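Long-range contacts in paenibacillus xanthan lyase (Paenibacillus, PDB 6F2P), which cleaves the polysaccharide xanthan by beta-elimination, probably releasing terminal mannosyl units from its side chains and leaving unsaturated glucuronosyl groups behind: residues G921-T926 / D936-G941; K948-T953 / V1029-V1034. All blocks are in the same frame, centred on the assembly; numbering follows the deposited sequence.

Interaction 1 (G921-T926 / D936-G941); sequences GTWTGT and DYIHDG. With CA (calcium ion), chain G.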
loop_
_atom_site.group_PDB
_atom_site.type_symbol
_atom_site.label_atom_id
_atom_site.label_comp_id
_atom_site.label_asym_id
_atom_site.label_seq_id
_atom_site.Cartn_x
_atom_site.Cartn_y
_atom_site.Cartn_z
ATOM N N GLY A 921 45.845 37.031 35.261
ATOM C CA GLY A 921 46.540 37.083 36.533
ATOM C C GLY A 921 46.445 35.790 37.327
ATOM O O GLY A 921 45.809 34.823 36.911
ATOM N N THR A 922 47.075 35.783 38.495
ATOM C CA THR A 922 47.189 34.576 39.301
ATOM C C THR A 922 46.122 34.513 40.392
ATOM O O THR A 922 46.125 35.320 41.324
ATOM C CB THR A 922 48.590 34.480 39.933
ATOM O OG1 THR A 922 49.577 34.740 38.927
ATOM C CG2 THR A 922 48.827 33.098 40.529
ATOM N N TRP A 923 45.217 33.546 40.268
ATOM C CA TRP A 923 44.137 33.363 41.238
ATOM C C TRP A 923 44.333 32.069 42.034
ATOM O O TRP A 923 44.824 31.075 41.503
ATOM C CB TRP A 923 42.773 33.366 40.529
ATOM C CG TRP A 923 42.446 34.681 39.861
ATOM C CD1 TRP A 923 42.958 35.155 38.683
ATOM C CD2 TRP A 923 41.539 35.688 40.337
ATOM N NE1 TRP A 923 42.430 36.395 38.401
ATOM C CE2 TRP A 923 41.557 36.743 39.400
ATOM C CE3 TRP A 923 40.716 35.800 41.463
ATOM C CZ2 TRP A 923 40.780 37.891 39.553
ATOM C CZ3 TRP A 923 39.948 36.941 41.615
ATOM C CH2 TRP A 923 39.986 37.971 40.665
ATOM N N THR A 924 43.935 32.087 43.303
ATOM C CA THR A 924 44.193 30.980 44.225
ATOM C C THR A 924 42.897 30.341 44.751
ATOM O O THR A 924 42.033 31.039 45.285
ATOM C CB THR A 924 45.055 31.473 45.416
ATOM O OG1 THR A 924 46.412 31.636 44.986
ATOM C CG2 THR A 924 45.005 30.495 46.585
ATOM N N GLY A 925 42.773 29.019 44.616
ATOM C CA GLY A 925 41.560 28.316 45.021
ATOM C C GLY A 925 41.600 27.662 46.395
ATOM O O GLY A 925 42.675 27.327 46.888
ATOM N N THR A 926 40.433 27.467 47.012
ATOM C CA THR A 926 40.363 26.817 48.327
ATOM C C THR A 926 38.968 26.263 48.677
ATOM O O THR A 926 37.989 26.536 47.979
ATOM C CB THR A 926 40.882 27.748 49.456
ATOM O OG1 THR A 926 41.232 26.971 50.610
ATOM C CG2 THR A 926 39.838 28.781 49.835
ATOM N N ASP A 936 35.145 24.393 45.036
ATOM C CA ASP A 936 36.028 25.482 45.412
ATOM C C ASP A 936 35.544 26.850 44.928
ATOM O O ASP A 936 34.483 26.969 44.310
ATOM C CB ASP A 936 37.421 25.212 44.830
ATOM C CG ASP A 936 37.432 25.200 43.299
ATOM O OD1 ASP A 936 36.344 25.193 42.679
ATOM O OD2 ASP A 936 38.535 25.166 42.711
ATOM N N TYR A 937 36.340 27.872 45.236
ATOM C CA TYR A 937 36.239 29.200 44.637
ATOM C C TYR A 937 37.660 29.729 44.489
ATOM O O TYR A 937 38.598 29.103 44.966
ATOM C CB TYR A 937 35.409 30.137 45.513
ATOM C CG TYR A 937 35.769 30.104 46.981
ATOM C CD1 TYR A 937 36.794 30.892 47.485
ATOM C CD2 TYR A 937 35.072 29.289 47.864
ATOM C CE1 TYR A 937 37.120 30.863 48.828
ATOM C CE2 TYR A 937 35.388 29.254 49.209
ATOM C CZ TYR A 937 36.411 30.041 49.688
ATOM O OH TYR A 937 36.725 30.005 51.030
ATOM N N ILE A 938 37.830 30.870 43.834
ATOM C CA ILE A 938 39.164 31.437 43.685
ATOM C C ILE A 938 39.256 32.869 44.224
ATOM O O ILE A 938 38.239 33.538 44.402
ATOM C CB ILE A 938 39.660 31.363 42.223
ATOM C CG1 ILE A 938 38.666 32.027 41.271
ATOM C CG2 ILE A 938 39.874 29.920 41.811
ATOM C CD1 ILE A 938 39.146 32.063 39.833
ATOM N N HIS A 939 40.476 33.322 44.512
ATOM C CA HIS A 939 40.690 34.682 45.008
ATOM C C HIS A 939 42.012 35.292 44.540
ATOM O O HIS A 939 42.940 34.572 44.167
ATOM C CB HIS A 939 40.537 34.762 46.539
ATOM C CG HIS A 939 41.562 33.982 47.307
ATOM N ND1 HIS A 939 42.902 34.303 47.305
ATOM C CD2 HIS A 939 41.434 32.910 48.127
ATOM C CE1 HIS A 939 43.559 33.455 48.077
ATOM N NE2 HIS A 939 42.691 32.600 48.588
ATOM N N ASP A 940 42.083 36.623 44.556
ATOM C CA ASP A 940 43.229 37.351 44.006
ATOM C C ASP A 940 44.368 37.527 45.013
ATOM O O ASP A 940 45.437 38.044 44.674
ATOM C CB ASP A 940 42.795 38.717 43.454
ATOM C CG ASP A 940 42.371 39.692 44.548
ATOM O OD1 ASP A 940 41.799 39.246 45.571
ATOM O OD2 ASP A 940 42.614 40.909 44.374
ATOM N N GLY A 941 44.130 37.095 46.249
ATOM C CA GLY A 941 45.138 37.165 47.287
ATOM C C GLY A 941 45.406 38.583 47.745
ATOM O O GLY A 941 46.509 38.901 48.192
HETATM CA CA CA G . 33.087 27.383 42.429
#

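Interaction 2 (K948-T953 / V1029-V1034); sequences KSVTFT and VVADAV. With CA (calcium ion), chain G.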
loop_
_atom_site.group_PDB
_atom_site.type_symbol
_atom_site.label_atom_id
_atom_site.label_comp_id
_atom_site.label_asym_id
_atom_site.label_seq_id
_atom_site.Cartn_x
_atom_site.Cartn_y
_atom_site.Cartn_z
ATOM N N LYS A 948 44.190 41.945 37.625
ATOM C CA LYS A 948 43.533 40.646 37.567
ATOM C C LYS A 948 42.091 40.746 37.058
ATOM O O LYS A 948 41.460 41.800 37.152
ATOM C CB LYS A 948 43.538 39.999 38.956
ATOM C CG LYS A 948 44.844 40.124 39.725
ATOM C CD LYS A 948 45.680 38.859 39.632
ATOM C CE LYS A 948 46.714 38.805 40.746
ATOM N NZ LYS A 948 46.087 38.694 42.097
ATOM N N SER A 949 41.584 39.634 36.525
ATOM C CA SER A 949 40.193 39.528 36.087
ATOM C C SER A 949 39.754 38.075 35.852
ATOM O O SER A 949 40.550 37.223 35.445
ATOM C CB SER A 949 39.936 40.371 34.828
ATOM O OG SER A 949 40.558 39.807 33.687
ATOM N N VAL A 950 38.484 37.804 36.133
ATOM C CA VAL A 950 37.868 36.513 35.836
ATOM C C VAL A 950 36.612 36.747 34.994
ATOM O O VAL A 950 35.683 37.412 35.449
ATOM C CB VAL A 950 37.486 35.749 37.130
ATOM C CG1 VAL A 950 36.736 34.469 36.798
ATOM C CG2 VAL A 950 38.723 35.440 37.956
ATOM N N THR A 951 36.586 36.211 33.776
ATOM C CA THR A 951 35.476 36.460 32.845
ATOM C C THR A 951 34.596 35.233 32.572
ATOM O O THR A 951 35.003 34.312 31.864
ATOM C CB THR A 951 35.987 37.016 31.490
ATOM O OG1 THR A 951 36.678 38.253 31.704
ATOM C CG2 THR A 951 34.834 37.255 30.534
ATOM N N PHE A 952 33.384 35.239 33.125
ATOM C CA PHE A 952 32.407 34.179 32.879
ATOM C C PHE A 952 31.649 34.423 31.574
ATOM O O PHE A 952 30.819 35.325 31.497
ATOM C CB PHE A 952 31.385 34.109 34.020
ATOM C CG PHE A 952 31.980 33.849 35.380
ATOM C CD1 PHE A 952 32.390 34.898 36.188
ATOM C CD2 PHE A 952 32.094 32.556 35.865
ATOM C CE1 PHE A 952 32.923 34.666 37.450
ATOM C CE2 PHE A 952 32.630 32.315 37.129
ATOM C CZ PHE A 952 33.045 33.375 37.921
ATOM N N THR A 953 31.918 33.618 30.552
ATOM C CA THR A 953 31.177 33.717 29.295
ATOM C C THR A 953 30.194 32.555 29.136
ATOM O O THR A 953 30.590 31.451 28.763
ATOM C CB THR A 953 32.126 33.762 28.071
ATOM O OG1 THR A 953 33.107 34.792 28.257
ATOM C CG2 THR A 953 31.344 34.027 26.787
ATOM N N VAL A 1029 39.331 39.692 46.628
ATOM C CA VAL A 1029 38.347 39.549 45.559
ATOM C C VAL A 1029 38.077 38.074 45.236
ATOM O O VAL A 1029 38.956 37.368 44.754
ATOM C CB VAL A 1029 38.796 40.291 44.279
ATOM C CG1 VAL A 1029 37.780 40.095 43.152
ATOM C CG2 VAL A 1029 38.998 41.766 44.565
ATOM N N VAL A 1030 36.856 37.618 45.497
ATOM C CA VAL A 1030 36.472 36.228 45.245
ATOM C C VAL A 1030 35.721 36.072 43.919
ATOM O O VAL A 1030 34.871 36.893 43.577
ATOM C CB VAL A 1030 35.602 35.667 46.411
ATOM C CG1 VAL A 1030 34.914 34.364 46.022
ATOM C CG2 VAL A 1030 36.444 35.484 47.669
ATOM N N ALA A 1031 36.054 35.022 43.173
ATOM C CA ALA A 1031 35.320 34.650 41.963
ATOM C C ALA A 1031 34.768 33.233 42.117
ATOM O O ALA A 1031 35.523 32.304 42.398
ATOM C CB ALA A 1031 36.225 34.741 40.733
ATOM N N ASP A 1032 33.459 33.067 41.931
ATOM C CA ASP A 1032 32.814 31.773 42.163
ATOM C C ASP A 1032 31.934 31.324 40.987
ATOM O O ASP A 1032 32.379 30.555 40.130
ATOM C CB ASP A 1032 32.005 31.813 43.468
ATOM C CG ASP A 1032 31.495 30.448 43.893
ATOM O OD1 ASP A 1032 32.082 29.425 43.478
ATOM O OD2 ASP A 1032 30.508 30.402 44.661
ATOM N N ALA A 1033 30.692 31.804 40.946
ATOM C CA ALA A 1033 29.757 31.399 39.898
ATOM C C ALA A 1033 28.698 32.452 39.525
ATOM O O ALA A 1033 28.273 33.263 40.359
ATOM C CB ALA A 1033 29.085 30.076 40.268
ATOM N N VAL A 1034 28.288 32.420 38.256
ATOM C CA VAL A 1034 27.188 33.238 37.758
ATOM C C VAL A 1034 26.057 32.350 37.227
ATOM O O VAL A 1034 26.277 31.183 36.893
ATOM C CB VAL A 1034 27.649 34.194 36.639
ATOM C CG1 VAL A 1034 28.834 35.023 37.106
ATOM C CG2 VAL A 1034 28.011 33.412 35.390
HETATM CA CA CA G . 33.087 27.383 42.429
#

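Interaction 1 (G921-T926 / D936-G941)
The carbonyl oxygen of Thr924 is met by three groups of the facing strand. His939 N donates to Thr924 O over 2.9 Å, coming from 36° out of the carbonyl plane; Ile938 CA adds a CA-H...O contact to it, and the imidazole of His939 turns one face toward the same oxygen. The return bond is straighter: Thr924 N reaches His939 O at 2.8 Å in the carbonyl plane, with 165° at the hydrogen, completing an antiparallel hydrogen-bonded pair. With CG set between its own N and C (chi1 65°), the imidazole lies alongside Thr924, CE1 3.6 Å from Thr924 CG2, while its ND1 accepts a weak bond from Gly941 N. Were His939 an alanine, the Thr924 methyl would probably lose its neighbouring ring and Gly941 N that weak acceptor. Ile938 points to the other face of the sheet, where its CD1 meets Trp923 CB at 3.9 Å; the six-membered ring of Trp923 receives Asp940 CB over one face, a CH-pi contact of 4.0 Å to the centroid. Trp923 NE1 turns to Val920 O, and the Asp940 carboxylate to Lys945 in a salt bridge. Asp936 O binds calcium at 2.4 Å, joined by Asp910, Asn911, Tyr933 and Asp1032. Together these features make a beta hairpin whose connecting segment furnishes calcium ligands, Tyr933 and Asp936, within the Golvesin C-terminal domain.

Interaction 2 (K948-T953 / V1029-V1034)
Phe952 presents the edge of its ring to a backbone carbonyl, CE2 lying 3.5 Å from Asp1032 O, at the point where strand 1030-1039 is interrupted. There Asp1032 and Ala1033 both direct their CB atoms away from 948-953, whereas Ala1031 and Val1034 on either side direct theirs toward it. At this break Asp1032 OD1 binds the calcium ion at 2.5 Å while the carbonyl oxygen of the same residue meets the aromatic rim. Val1034 CG1 sits over one face of the same ring, 4.0 Å from the centroid and 24° off the normal, and Val1034 CG2 packs on Phe952 CB. With CG anti to its own carbonyl carbon (chi1 -59°), Phe952 reaches Val1034 and the Asp1032 carbonyl. Two residues earlier, the branched end of Val950 closes on a single methyl, CG2 to Ala1031 CB at 3.8 Å. This is apolar packing between two sheets, not strand pairing. Strand 949-952 bonds through its backbone to 917-920 and 1017-1021 in one sheet; strand 1030-1039 belongs to the other, beside 907-910 and 937-939, and Val909 and Ile1020 also touch the Phe952 side chain.

Overall arrangement
The two contacts illustrate how a beta-sandwich combines pairing within a sheet and packing between sheets. Interaction 1 is partly buried and rests largely on backbone bonds between neighbouring strands of a hairpin; interaction 2 is wholly buried and rests on apolar side chains packed between the two sheets. Strand 937-939 couples them: Ile938 O is probably bonded to Ala1031 N, and Asp940 OD1 to Val1029 N, while Val950 of 948-953 touches both Trp923 and Ile938 of the hairpin. Each contact also supplies a ligand to one calcium ion, a backbone carbonyl from 936-941 and a carboxylate from 1029-1034, tying the hairpin to the C-terminal strand.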